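Local coordinates for apical membrane antigen 1 (PDB 3ZLE), which probably takes part in host-cell invasion by Toxoplasma gondii sporozoites, as a surface antigen of the parasite's moving junction, seen here as its ectodomain, at residues A[25-30]-A[48-53]; A[31-36]-A[266-271]; A[70-75]-A[87-92]; A[145-150]-A[158-163]. One frame throughout, in Å; residues are numbered along the deposited sequence.

Contact 1. Residues A[25-30]-A[48-53]; sequences PQVHGS and GKCPVF
The imidazole of His28 is the flat group here, with Gly48 over one face, its CA 3.2 Å from His28 CE1, and the backbone of Cys50 at its edge. The absence of a side chain on Gly48 is what lets the chain pass so near. At the edge, Cys50 N donates a hydrogen bond to His28 ND1 over 2.9 Å, only 6° out of the ring plane. CG of His28 stands anti to its own backbone N (chi1 -175°), which swings the ring across to the 48-53 segment. NE2 is hydrogen-bonded to Gly31 O, so both ring nitrogens are engaged and the rotation of the imidazole is fixed; donation to ND1 suggests that the proton sits on NE2.

The backbone joins in as well: Lys49 N donates to His28 O at 3.0 Å. From there the bent lysine chain folds back over the carbonyls of Val27 and Gln26, CE 3.1 Å from Val27 O and NZ 3.6 Å from Gln26 O, to which the ammonium may be weakly drawn. On the helix side, Val27 CG2 packs on Cys50 SG at 3.8 Å, while Ser30 CB rests on Gly48 CA at 3.5 Å.

Gly29, with positive phi, leads the chain out of the helix. Cys50 is disulfide-bonded to Cys218, so the contact combines a helix-terminating glycine turn, a doubly held histidine and a disulfide, in keeping with the cystine-braced, PAN-related AMA1 ectodomain.

Contact 2. Residues A[31-36]-A[266-271]; sequences GIFVDL and VASDAP
Asp269 and the backbone of 31-36 supply the main polar grip. Its OD2 takes two backbone N-H groups: Leu36 N at 2.6 Å on the anti side, 17° out of the carboxylate plane, and Gly31 N at 3.2 Å on the syn side, 33° out of it. One oxygen thus pins both ends of segment 31-36. With CG anti to its carbonyl carbon (chi1 -56°), the carboxylate is directed into the loop, and Ser296 OG holds the other oxygen, OD1.

Backbone bonds run alongside. Asp269 N donates to Val34 O at 2.8 Å, and Ile32 N reaches Ala267 O at 3.0 Å; Phe33 N adds a weak bond to the same oxygen. Ser268 OG weakly accepts Val34 N over 3.4 Å and also lies at the edge of the Phe33 ring.

Among like charges, Asp35 OD1 comes within 4.0 Å of Asp269 OD2, the two carboxylates side by side with nearly perpendicular planes. Asp35 is itself surrounded by donors, Gly37 N, Gly47 N, Gly48 N and Ser30 OG, which probably makes this closeness tolerable.

Among apolar groups, Phe33 CB meets Val266 CG1 at 3.5 Å, Ile32 CD1 meets Ala267 CB at 4.0 Å, and Val34 faces Ala270.

Both segments are irregular. The first leads from helix 24-27 to strand 38-40, the second from helix 253-262 towards strand 303-308; Phe33 also meets Phe261 of helix 253-262, and Phe33 and Val34 both touch Pro189 of strand 187-191.

Contact 3. Residues A[70-75]-A[87-92]; sequences LDDAPT and GFNNPQ
Asn89 takes hold of 70-75 through its backbone on both sides of Asp72: Asn89 N donates to Asp71 O at 2.9 Å, and Asn89 O accepts Ala73 N at 2.8 Å, nearly straight at 173°. This is a single beta bridge. A third bond runs from Gly87 N to Asp72 O, also 2.9 Å, and Gly87 CA sits 3.0 Å from Asp71 O, an approach that a glycine permits.

Side by side, the Asp72 carboxylate and the Asn89 amide lie nearly coplanar, and Asn89 ND2 donates a hydrogen bond to Asp72 OD1 (3.1 Å), in the amide plane and nearly along the C-O axis. A chi1 of -172° extends the Asn89 side chain towards its partner. Two residues on, Pro91 packs with its CG 3.2 Å from Ala73 O and 3.9 Å from Thr75 CG2. Across Pro91, Asn90 OD1 accepts Gln92 N in an Asx turn that shapes 90-92.

A second shell fixes these groups. Lys99 forms a salt bridge with Asp72 OD2 and Ser101 OG binds Asn89 OD1, so both flat groups are held from two sides. Asp71 OD2 is bound by Ser66 OG.

Both segments belong to the long connection between strands 55-59 and 103-104. Phe88 packs on Ile57 and Met59 of strand 55-59 and edge-to-face with Phe187 of strand 187-191, while Leu70 and Asn89 rest on Tyr158 of strand 156-159.

Contact 4. Residues A[145-150]-A[158-163]; sequences KYPFVY and YVLSVS
Tyr158 and Val149 form an antiparallel hydrogen-bonded pair: Tyr158 N donates to Val149 O at 2.7 Å, and Val149 N returns a bond to Tyr158 O at 2.8 Å. The phenol ring turns its edge to the same acceptor, CD1 lying 3.4 Å from Val149 O, near the ring plane. Val159, in a non-hydrogen-bonded pair with Phe148, extends CG1 to Tyr146 CB at 3.5 Å, the two side chains crossing at about a right angle; its chi1 of -175° sets CG1 on the far side of CB from the backbone N, towards the tyrosine.

Leu160 N donates to Pro147 O at 3.0 Å, prolonging the register past the regular strand. Its CB meets Pro147 CG at 4.0 Å, and CD1 reaches Val149 CG2 at 3.9 Å, so one leucine spans both residues. Ser161 then passes by the tyrosine ring, CB 3.6 Å from Tyr146 CE1, while Tyr146 OH is hydrogen-bonded to Val134 N. At the end Ser163 brings its CB to Pro147 CD, its hydroxyl being hydrogen-bonded to Tyr144 OH.

Chemically, segments 145-150 and 158-163 share three backbone hydrogen bonds and are otherwise joined by apolar packing in a buried setting. Pro147 has no N-H to give back to Leu160, so the pairing there is one-sided: Pro147 CD and Tyr146 CD1 lie against the Leu160 carbonyl in place of a returning N-H.

In the fold
Contacts 1 and 2 are directly joined: their segments alternate along the chain, their centres lie about 11 Å apart, and Asp35 of contact 2 is hydrogen-bonded to Gly48 and Ser30 of contact 1. Contacts 3 and 4 form a second cluster, centres about 10 Å apart, with Asn90 and Phe88 hydrogen-bonded to the backbone of Val159 and Val162; both are nested in the large loop that contact 2 closes. Contacts 1 and 4 reach the same five-stranded antiparallel sheet of the ectodomain, through strands 52-53 and 148-151 with 156-159. Between the clusters, a packing contact, Leu36 on Ser163, joins contact 2 to contact 4.

Contact 1. Residues A[25-30]-A[48-53]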
loop_
_atom_site.group_PDB
_atom_site.type_symbol
_atom_site.label_atom_id
_atom_site.label_comp_id
_atom_site.label_asym_id
_atom_site.label_seq_id
_atom_site.Cartn_x
_atom_site.Cartn_y
_atom_site.Cartn_z
ATOM N N PRO A 25 7.359 -5.666 -6.597
ATOM C CA PRO A 25 7.446 -7.112 -6.306
ATOM C C PRO A 25 8.699 -7.424 -5.546
ATOM O O PRO A 25 8.694 -8.284 -4.685
ATOM C CB PRO A 25 7.548 -7.749 -7.702
ATOM C CG PRO A 25 6.994 -6.712 -8.651
ATOM C CD PRO A 25 7.353 -5.384 -8.045
ATOM N N GLN A 26 9.804 -6.773 -5.897
ATOM C CA GLN A 26 11.000 -6.942 -5.125
ATOM C C GLN A 26 10.899 -6.383 -3.689
ATOM O O GLN A 26 11.168 -7.106 -2.734
ATOM C CB GLN A 26 12.178 -6.355 -5.852
ATOM C CG GLN A 26 13.501 -6.573 -5.138
ATOM C CD GLN A 26 14.656 -6.514 -6.107
ATOM O OE1 GLN A 26 14.518 -6.900 -7.263
ATOM N NE2 GLN A 26 15.779 -5.946 -5.666
ATOM N N VAL A 27 10.577 -5.096 -3.523
ATOM C CA VAL A 27 10.717 -4.482 -2.170
ATOM C C VAL A 27 9.481 -4.789 -1.284
ATOM O O VAL A 27 9.598 -4.924 -0.100
ATOM C CB VAL A 27 10.979 -2.948 -2.193
ATOM C CG1 VAL A 27 12.222 -2.597 -3.011
ATOM C CG2 VAL A 27 9.764 -2.190 -2.721
ATOM N N HIS A 28 8.323 -4.965 -1.876
ATOM C CA HIS A 28 7.168 -5.316 -1.074
ATOM C C HIS A 28 6.894 -6.834 -1.021
ATOM O O HIS A 28 6.799 -7.397 0.069
ATOM C CB HIS A 28 5.937 -4.532 -1.539
ATOM C CG HIS A 28 4.724 -4.726 -0.695
ATOM N ND1 HIS A 28 4.677 -4.401 0.648
ATOM C CD2 HIS A 28 3.503 -5.251 -1.007
ATOM C CE1 HIS A 28 3.475 -4.707 1.119
ATOM N NE2 HIS A 28 2.742 -5.205 0.126
ATOM N N GLY A 29 6.779 -7.471 -2.196
ATOM C CA GLY A 29 6.807 -8.946 -2.318
ATOM C C GLY A 29 5.525 -9.657 -1.885
ATOM O O GLY A 29 5.491 -10.877 -1.722
ATOM N N SER A 30 4.448 -8.901 -1.770
ATOM C CA SER A 30 3.182 -9.470 -1.344
ATOM C C SER A 30 2.048 -8.630 -1.886
ATOM O O SER A 30 2.286 -7.700 -2.630
ATOM C CB SER A 30 3.133 -9.592 0.155
ATOM O OG SER A 30 2.064 -10.432 0.539
ATOM N N GLY A 48 3.563 -8.396 3.432
ATOM C CA GLY A 48 4.352 -7.443 2.636
ATOM C C GLY A 48 5.385 -6.701 3.453
ATOM O O GLY A 48 5.162 -6.408 4.633
ATOM N N LYS A 49 6.489 -6.338 2.822
ATOM C CA LYS A 49 7.588 -5.643 3.519
ATOM C C LYS A 49 7.430 -4.115 3.573
ATOM O O LYS A 49 8.159 -3.433 4.337
ATOM C CB LYS A 49 8.949 -6.035 2.893
ATOM C CG LYS A 49 9.552 -7.288 3.510
ATOM C CD LYS A 49 10.113 -8.267 2.488
ATOM C CE LYS A 49 10.596 -7.568 1.219
ATOM N NZ LYS A 49 11.765 -8.254 0.599
ATOM N N CYS A 50 6.472 -3.566 2.807
ATOM C CA CYS A 50 6.284 -2.106 2.748
ATOM C C CYS A 50 5.011 -1.642 3.462
ATOM O O CYS A 50 3.960 -2.239 3.316
ATOM C CB CYS A 50 6.262 -1.594 1.298
ATOM S SG CYS A 50 7.864 -1.593 0.510
ATOM N N PRO A 51 5.098 -0.508 4.174
ATOM C CA PRO A 51 3.881 0.052 4.754
ATOM C C PRO A 51 2.964 0.611 3.679
ATOM O O PRO A 51 3.420 0.993 2.583
ATOM C CB PRO A 51 4.403 1.151 5.689
ATOM C CG PRO A 51 5.770 1.483 5.223
ATOM C CD PRO A 51 6.298 0.304 4.452
ATOM N N VAL A 52 1.663 0.561 3.923
ATOM C CA VAL A 52 0.718 0.932 2.899
ATOM C C VAL A 52 0.006 2.168 3.386
ATOM O O VAL A 52 -0.842 2.086 4.277
ATOM C CB VAL A 52 -0.330 -0.186 2.711
ATOM C CG1 VAL A 52 -1.067 0.005 1.360
ATOM C CG2 VAL A 52 0.347 -1.553 2.782
ATOM N N PHE A 53 0.317 3.315 2.786
ATOM C CA PHE A 53 -0.128 4.598 3.322
ATOM C C PHE A 53 -1.558 4.901 2.924
ATOM O O PHE A 53 -1.923 4.828 1.730
ATOM C CB PHE A 53 0.789 5.701 2.810
ATOM C CG PHE A 53 2.115 5.735 3.493
ATOM C CD1 PHE A 53 3.125 4.866 3.093
ATOM C CD2 PHE A 53 2.308 6.499 4.654
ATOM C CE1 PHE A 53 4.367 4.911 3.709
ATOM C CE2 PHE A 53 3.544 6.473 5.330
ATOM C CZ PHE A 53 4.548 5.636 4.872
#

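Contact 2. Residues A[31-36]-A[266-271]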
loop_
_atom_site.group_PDB
_atom_site.type_symbol
_atom_site.label_atom_id
_atom_site.label_comp_id
_atom_site.label_asym_id
_atom_site.label_seq_id
_atom_site.Cartn_x
_atom_site.Cartn_y
_atom_site.Cartn_z
ATOM N N GLY A 31 0.807 -9.061 -1.659
ATOM C CA GLY A 31 -0.334 -8.298 -2.141
ATOM C C GLY A 31 -0.392 -6.932 -1.461
ATOM O O GLY A 31 0.195 -6.729 -0.372
ATOM N N ILE A 32 -1.126 -6.007 -2.087
ATOM C CA ILE A 32 -1.216 -4.615 -1.612
ATOM C C ILE A 32 -2.658 -4.323 -1.222
ATOM O O ILE A 32 -2.948 -4.070 -0.039
ATOM C CB ILE A 32 -0.742 -3.632 -2.700
ATOM C CG1 ILE A 32 0.711 -3.966 -3.110
ATOM C CG2 ILE A 32 -0.871 -2.196 -2.222
ATOM C CD1 ILE A 32 1.123 -3.384 -4.439
ATOM N N PHE A 33 -3.591 -4.552 -2.155
ATOM C CA PHE A 33 -5.036 -4.337 -1.854
ATOM C C PHE A 33 -5.450 -5.246 -0.705
ATOM O O PHE A 33 -5.787 -4.768 0.394
ATOM C CB PHE A 33 -5.912 -4.551 -3.099
ATOM C CG PHE A 33 -7.401 -4.305 -2.870
ATOM C CD1 PHE A 33 -7.924 -2.991 -2.843
ATOM C CD2 PHE A 33 -8.289 -5.360 -2.843
ATOM C CE1 PHE A 33 -9.280 -2.755 -2.656
ATOM C CE2 PHE A 33 -9.665 -5.136 -2.656
ATOM C CZ PHE A 33 -10.163 -3.820 -2.563
ATOM N N VAL A 34 -5.324 -6.558 -0.916
ATOM C CA VAL A 34 -5.352 -7.528 0.180
ATOM C C VAL A 34 -4.009 -8.281 0.261
ATOM O O VAL A 34 -3.522 -8.856 -0.742
ATOM C CB VAL A 34 -6.462 -8.564 -0.021
ATOM C CG1 VAL A 34 -6.244 -9.752 0.926
ATOM C CG2 VAL A 34 -7.831 -7.929 0.198
ATOM N N ASP A 35 -3.391 -8.198 1.426
ATOM C CA ASP A 35 -2.077 -8.782 1.675
ATOM C C ASP A 35 -2.200 -10.066 2.460
ATOM O O ASP A 35 -2.444 -10.059 3.662
ATOM C CB ASP A 35 -1.202 -7.806 2.429
ATOM C CG ASP A 35 0.163 -8.345 2.696
ATOM O OD1 ASP A 35 0.327 -9.602 2.634
ATOM O OD2 ASP A 35 1.099 -7.515 2.946
ATOM N N LEU A 36 -2.008 -11.194 1.798
ATOM C CA LEU A 36 -2.087 -12.441 2.546
ATOM C C LEU A 36 -1.016 -13.333 2.020
ATOM O O LEU A 36 -1.266 -14.477 1.675
ATOM C CB LEU A 36 -3.506 -13.086 2.451
ATOM C CG LEU A 36 -4.664 -12.391 3.170
ATOM C CD1 LEU A 36 -6.032 -12.990 2.758
ATOM C CD2 LEU A 36 -4.523 -12.412 4.694
ATOM N N VAL A 266 -4.772 -4.731 -9.375
ATOM C CA VAL A 266 -3.671 -4.422 -8.469
ATOM C C VAL A 266 -3.177 -5.722 -7.845
ATOM O O VAL A 266 -3.972 -6.642 -7.645
ATOM C CB VAL A 266 -4.147 -3.461 -7.355
ATOM C CG1 VAL A 266 -5.239 -4.135 -6.503
ATOM C CG2 VAL A 266 -2.972 -3.029 -6.489
ATOM N N ALA A 267 -1.881 -5.822 -7.535
ATOM C CA ALA A 267 -1.396 -6.999 -6.792
ATOM C C ALA A 267 -2.304 -7.228 -5.590
ATOM O O ALA A 267 -2.486 -6.339 -4.775
ATOM C CB ALA A 267 0.047 -6.805 -6.317
ATOM N N SER A 268 -2.880 -8.421 -5.497
ATOM C CA SER A 268 -3.794 -8.726 -4.437
ATOM C C SER A 268 -3.809 -10.229 -4.199
ATOM O O SER A 268 -3.674 -11.017 -5.141
ATOM C CB SER A 268 -5.203 -8.219 -4.782
ATOM O OG SER A 268 -6.050 -8.349 -3.670
ATOM N N ASP A 269 -3.920 -10.620 -2.943
ATOM C CA ASP A 269 -3.925 -12.045 -2.574
ATOM C C ASP A 269 -5.321 -12.568 -2.223
ATOM O O ASP A 269 -5.450 -13.590 -1.530
ATOM C CB ASP A 269 -3.028 -12.267 -1.381
ATOM C CG ASP A 269 -1.625 -11.787 -1.612
ATOM O OD1 ASP A 269 -1.210 -11.614 -2.804
ATOM O OD2 ASP A 269 -0.934 -11.559 -0.588
ATOM N N ALA A 270 -6.358 -11.803 -2.558
ATOM C CA ALA A 270 -7.740 -12.274 -2.304
ATOM C C ALA A 270 -8.031 -13.452 -3.188
ATOM O O ALA A 270 -7.562 -13.497 -4.330
ATOM C CB ALA A 270 -8.760 -11.174 -2.552
ATOM N N PRO A 271 -8.780 -14.437 -2.656
ATOM C CA PRO A 271 -9.165 -15.570 -3.486
ATOM C C PRO A 271 -10.077 -15.106 -4.601
ATOM O O PRO A 271 -10.939 -14.228 -4.398
ATOM C CB PRO A 271 -9.909 -16.506 -2.514
ATOM C CG PRO A 271 -10.034 -15.753 -1.214
ATOM C CD PRO A 271 -8.980 -14.701 -1.222
#

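Contact 3. Residues A[70-75]-A[87-92]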
loop_
_atom_site.group_PDB
_atom_site.type_symbol
_atom_site.label_atom_id
_atom_site.label_comp_id
_atom_site.label_asym_id
_atom_site.label_seq_id
_atom_site.Cartn_x
_atom_site.Cartn_y
_atom_site.Cartn_z
ATOM N N LEU A 70 -11.005 0.313 13.581
ATOM C CA LEU A 70 -10.030 0.406 14.672
ATOM C C LEU A 70 -10.654 0.179 16.021
ATOM O O LEU A 70 -9.992 0.296 17.033
ATOM C CB LEU A 70 -9.315 1.736 14.682
ATOM C CG LEU A 70 -8.582 2.079 13.409
ATOM C CD1 LEU A 70 -7.834 3.374 13.694
ATOM C CD2 LEU A 70 -7.623 0.930 13.062
ATOM N N ASP A 71 -11.922 -0.178 16.032
ATOM C CA ASP A 71 -12.561 -0.600 17.268
ATOM C C ASP A 71 -12.090 -1.976 17.687
ATOM O O ASP A 71 -11.617 -2.775 16.851
ATOM C CB ASP A 71 -14.079 -0.605 17.108
ATOM C CG ASP A 71 -14.692 0.787 17.219
ATOM O OD1 ASP A 71 -13.940 1.782 17.425
ATOM O OD2 ASP A 71 -15.940 0.872 17.105
ATOM N N ASP A 72 -12.112 -2.188 18.999
ATOM C CA ASP A 72 -11.908 -3.460 19.609
ATOM C C ASP A 72 -12.705 -4.506 18.904
ATOM O O ASP A 72 -13.904 -4.343 18.698
ATOM C CB ASP A 72 -12.320 -3.417 21.103
ATOM C CG ASP A 72 -11.299 -2.736 21.957
ATOM O OD1 ASP A 72 -10.183 -2.521 21.458
ATOM O OD2 ASP A 72 -11.566 -2.489 23.156
ATOM N N ALA A 73 -12.051 -5.602 18.557
ATOM C CA ALA A 73 -12.747 -6.781 18.063
ATOM C C ALA A 73 -13.420 -7.460 19.242
ATOM O O ALA A 73 -13.000 -7.276 20.392
ATOM C CB ALA A 73 -11.761 -7.717 17.420
ATOM N N PRO A 74 -14.494 -8.216 18.975
ATOM C CA PRO A 74 -15.247 -8.875 20.071
ATOM C C PRO A 74 -14.454 -9.966 20.782
ATOM O O PRO A 74 -13.652 -10.657 20.143
ATOM C CB PRO A 74 -16.477 -9.480 19.373
ATOM C CG PRO A 74 -16.195 -9.441 17.876
ATOM C CD PRO A 74 -14.909 -8.655 17.628
ATOM N N THR A 75 -14.621 -10.062 22.110
ATOM C CA THR A 75 -14.016 -11.155 22.914
ATOM C C THR A 75 -14.987 -12.326 23.126
ATOM O O THR A 75 -14.575 -13.424 23.498
ATOM C CB THR A 75 -13.565 -10.662 24.313
ATOM O OG1 THR A 75 -14.607 -9.854 24.884
ATOM C CG2 THR A 75 -12.281 -9.832 24.212
ATOM N N GLY A 87 -14.588 -3.922 15.912
ATOM C CA GLY A 87 -13.682 -3.673 14.805
ATOM C C GLY A 87 -12.666 -4.800 14.649
ATOM O O GLY A 87 -12.945 -5.953 14.954
ATOM N N PHE A 88 -11.468 -4.438 14.203
ATOM C CA PHE A 88 -10.387 -5.400 13.957
ATOM C C PHE A 88 -9.298 -5.328 15.021
ATOM O O PHE A 88 -8.348 -6.089 14.979
ATOM C CB PHE A 88 -9.765 -5.129 12.589
ATOM C CG PHE A 88 -10.668 -5.435 11.438
ATOM C CD1 PHE A 88 -12.040 -5.625 11.632
ATOM C CD2 PHE A 88 -10.170 -5.541 10.194
ATOM C CE1 PHE A 88 -12.879 -5.919 10.561
ATOM C CE2 PHE A 88 -10.978 -5.853 9.118
ATOM C CZ PHE A 88 -12.338 -6.052 9.300
ATOM N N ASN A 89 -9.425 -4.406 15.968
ATOM C CA ASN A 89 -8.362 -4.137 16.920
ATOM C C ASN A 89 -8.258 -5.187 18.003
ATOM O O ASN A 89 -9.264 -5.579 18.581
ATOM C CB ASN A 89 -8.591 -2.787 17.596
ATOM C CG ASN A 89 -7.414 -2.369 18.439
ATOM O OD1 ASN A 89 -6.312 -2.249 17.952
ATOM N ND2 ASN A 89 -7.639 -2.187 19.716
ATOM N N ASN A 90 -7.036 -5.640 18.269
ATOM C CA ASN A 90 -6.778 -6.638 19.286
ATOM C C ASN A 90 -7.193 -6.102 20.652
ATOM O O ASN A 90 -6.771 -5.038 21.032
ATOM C CB ASN A 90 -5.297 -6.962 19.312
ATOM C CG ASN A 90 -4.961 -8.100 20.270
ATOM O OD1 ASN A 90 -5.560 -8.234 21.344
ATOM N ND2 ASN A 90 -3.965 -8.893 19.907
ATOM N N PRO A 91 -8.049 -6.848 21.365
ATOM C CA PRO A 91 -8.663 -6.312 22.565
ATOM C C PRO A 91 -8.110 -6.871 23.885
ATOM O O PRO A 91 -8.679 -6.595 24.930
ATOM C CB PRO A 91 -10.139 -6.709 22.407
ATOM C CG PRO A 91 -10.103 -7.951 21.587
ATOM C CD PRO A 91 -8.910 -7.835 20.685
ATOM N N GLN A 92 -7.044 -7.669 23.832
ATOM C CA GLN A 92 -6.471 -8.248 25.042
ATOM C C GLN A 92 -5.964 -7.160 25.961
ATOM O O GLN A 92 -5.540 -6.098 25.489
ATOM C CB GLN A 92 -5.331 -9.202 24.695
ATOM C CG GLN A 92 -5.775 -10.507 24.053
ATOM C CD GLN A 92 -4.626 -11.192 23.317
ATOM O OE1 GLN A 92 -3.696 -11.718 23.940
ATOM N NE2 GLN A 92 -4.658 -11.140 21.988
#

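Contact 4. Residues A[145-150]-A[158-163]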
loop_
_atom_site.group_PDB
_atom_site.type_symbol
_atom_site.label_atom_id
_atom_site.label_comp_id
_atom_site.label_asym_id
_atom_site.label_seq_id
_atom_site.Cartn_x
_atom_site.Cartn_y
_atom_site.Cartn_z
ATOM N N LYS A 145 1.715 -13.876 13.223
ATOM C CA LYS A 145 1.948 -12.434 13.443
ATOM C C LYS A 145 0.785 -11.551 12.971
ATOM O O LYS A 145 0.496 -11.481 11.772
ATOM C CB LYS A 145 3.222 -11.994 12.744
ATOM C CG LYS A 145 4.441 -12.827 13.071
ATOM C CD LYS A 145 5.039 -12.384 14.371
ATOM C CE LYS A 145 6.474 -12.891 14.466
ATOM N NZ LYS A 145 6.813 -13.070 15.892
ATOM N N TYR A 146 0.249 -10.756 13.897
ATOM C CA TYR A 146 -0.724 -9.693 13.594
ATOM C C TYR A 146 -0.173 -8.583 12.698
ATOM O O TYR A 146 1.031 -8.302 12.720
ATOM C CB TYR A 146 -1.208 -9.054 14.890
ATOM C CG TYR A 146 -1.872 -10.014 15.855
ATOM C CD1 TYR A 146 -2.976 -10.803 15.469
ATOM C CD2 TYR A 146 -1.445 -10.092 17.183
ATOM C CE1 TYR A 146 -3.675 -11.581 16.417
ATOM C CE2 TYR A 146 -2.131 -10.868 18.119
ATOM C CZ TYR A 146 -3.220 -11.628 17.741
ATOM O OH TYR A 146 -3.845 -12.464 18.704
ATOM N N PRO A 147 -1.038 -7.968 11.874
ATOM C CA PRO A 147 -0.672 -6.737 11.170
ATOM C C PRO A 147 -0.903 -5.531 12.079
ATOM O O PRO A 147 -1.574 -5.656 13.104
ATOM C CB PRO A 147 -1.696 -6.680 10.021
ATOM C CG PRO A 147 -2.910 -7.341 10.592
ATOM C CD PRO A 147 -2.364 -8.471 11.443
ATOM N N PHE A 148 -0.536 -4.345 11.606
ATOM C CA PHE A 148 -0.715 -3.155 12.446
ATOM C C PHE A 148 -1.307 -2.011 11.639
ATOM O O PHE A 148 -1.226 -1.997 10.422
ATOM C CB PHE A 148 0.652 -2.742 12.993
ATOM C CG PHE A 148 1.557 -2.177 11.941
ATOM C CD1 PHE A 148 1.465 -0.837 11.577
ATOM C CD2 PHE A 148 2.391 -3.012 11.213
ATOM C CE1 PHE A 148 2.306 -0.318 10.587
ATOM C CE2 PHE A 148 3.206 -2.532 10.216
ATOM C CZ PHE A 148 3.166 -1.178 9.884
ATOM N N VAL A 149 -1.771 -0.985 12.341
ATOM C CA VAL A 149 -2.140 0.250 11.711
ATOM C C VAL A 149 -1.599 1.362 12.577
ATOM O O VAL A 149 -1.797 1.363 13.821
ATOM C CB VAL A 149 -3.672 0.393 11.603
ATOM C CG1 VAL A 149 -4.029 1.807 11.148
ATOM C CG2 VAL A 149 -4.250 -0.631 10.608
ATOM N N TYR A 150 -0.776 2.233 11.987
ATOM C CA TYR A 150 -0.291 3.361 12.760
ATOM C C TYR A 150 -1.149 4.560 12.343
ATOM O O TYR A 150 -1.457 4.703 11.149
ATOM C CB TYR A 150 1.202 3.645 12.456
ATOM C CG TYR A 150 1.669 4.944 13.093
ATOM C CD1 TYR A 150 1.664 5.091 14.471
ATOM C CD2 TYR A 150 2.037 6.044 12.320
ATOM C CE1 TYR A 150 2.105 6.261 15.074
ATOM C CE2 TYR A 150 2.448 7.227 12.921
ATOM C CZ TYR A 150 2.437 7.332 14.307
ATOM O OH TYR A 150 2.785 8.493 14.948
ATOM N N TYR A 158 -1.770 0.588 16.455
ATOM C CA TYR A 158 -2.771 -0.466 16.596
ATOM C C TYR A 158 -2.202 -1.784 16.122
ATOM O O TYR A 158 -1.641 -1.878 15.010
ATOM C CB TYR A 158 -4.045 -0.148 15.779
ATOM C CG TYR A 158 -4.801 1.086 16.230
ATOM C CD1 TYR A 158 -4.335 2.348 15.916
ATOM C CD2 TYR A 158 -6.036 0.985 16.892
ATOM C CE1 TYR A 158 -5.044 3.483 16.254
ATOM C CE2 TYR A 158 -6.736 2.133 17.276
ATOM C CZ TYR A 158 -6.225 3.371 16.949
ATOM O OH TYR A 158 -6.855 4.520 17.323
ATOM N N VAL A 159 -2.439 -2.827 16.913
ATOM C CA VAL A 159 -2.226 -4.174 16.491
ATOM C C VAL A 159 -3.591 -4.807 16.260
ATOM O O VAL A 159 -4.437 -4.811 17.173
ATOM C CB VAL A 159 -1.456 -4.976 17.593
ATOM C CG1 VAL A 159 -1.120 -6.386 17.094
ATOM C CG2 VAL A 159 -0.176 -4.255 17.925
ATOM N N LEU A 160 -3.828 -5.314 15.042
ATOM C CA LEU A 160 -5.122 -5.884 14.688
ATOM C C LEU A 160 -5.115 -7.404 14.930
ATOM O O LEU A 160 -4.450 -8.148 14.208
ATOM C CB LEU A 160 -5.448 -5.652 13.175
ATOM C CG LEU A 160 -5.393 -4.200 12.637
ATOM C CD1 LEU A 160 -5.761 -4.140 11.173
ATOM C CD2 LEU A 160 -6.219 -3.187 13.481
ATOM N N SER A 161 -6.029 -7.881 15.742
ATOM C CA SER A 161 -6.203 -9.312 15.808
ATOM C C SER A 161 -7.060 -9.874 14.663
ATOM O O SER A 161 -7.032 -11.076 14.408
ATOM C CB SER A 161 -6.704 -9.731 17.175
ATOM O OG SER A 161 -8.046 -9.358 17.324
ATOM N N VAL A 162 -7.682 -8.997 13.882
ATOM C CA VAL A 162 -8.359 -9.437 12.670
ATOM C C VAL A 162 -7.516 -9.127 11.459
ATOM O O VAL A 162 -7.222 -7.977 11.192
ATOM C CB VAL A 162 -9.761 -8.801 12.520
ATOM C CG1 VAL A 162 -10.490 -9.340 11.301
ATOM C CG2 VAL A 162 -10.581 -9.061 13.770
ATOM N N SER A 163 -7.156 -10.157 10.705
ATOM C CA SER A 163 -6.179 -10.016 9.611
ATOM C C SER A 163 -6.851 -10.111 8.270
ATOM O O SER A 163 -6.203 -9.884 7.242
ATOM C CB SER A 163 -5.083 -11.058 9.702
ATOM O OG SER A 163 -5.614 -12.360 9.832
#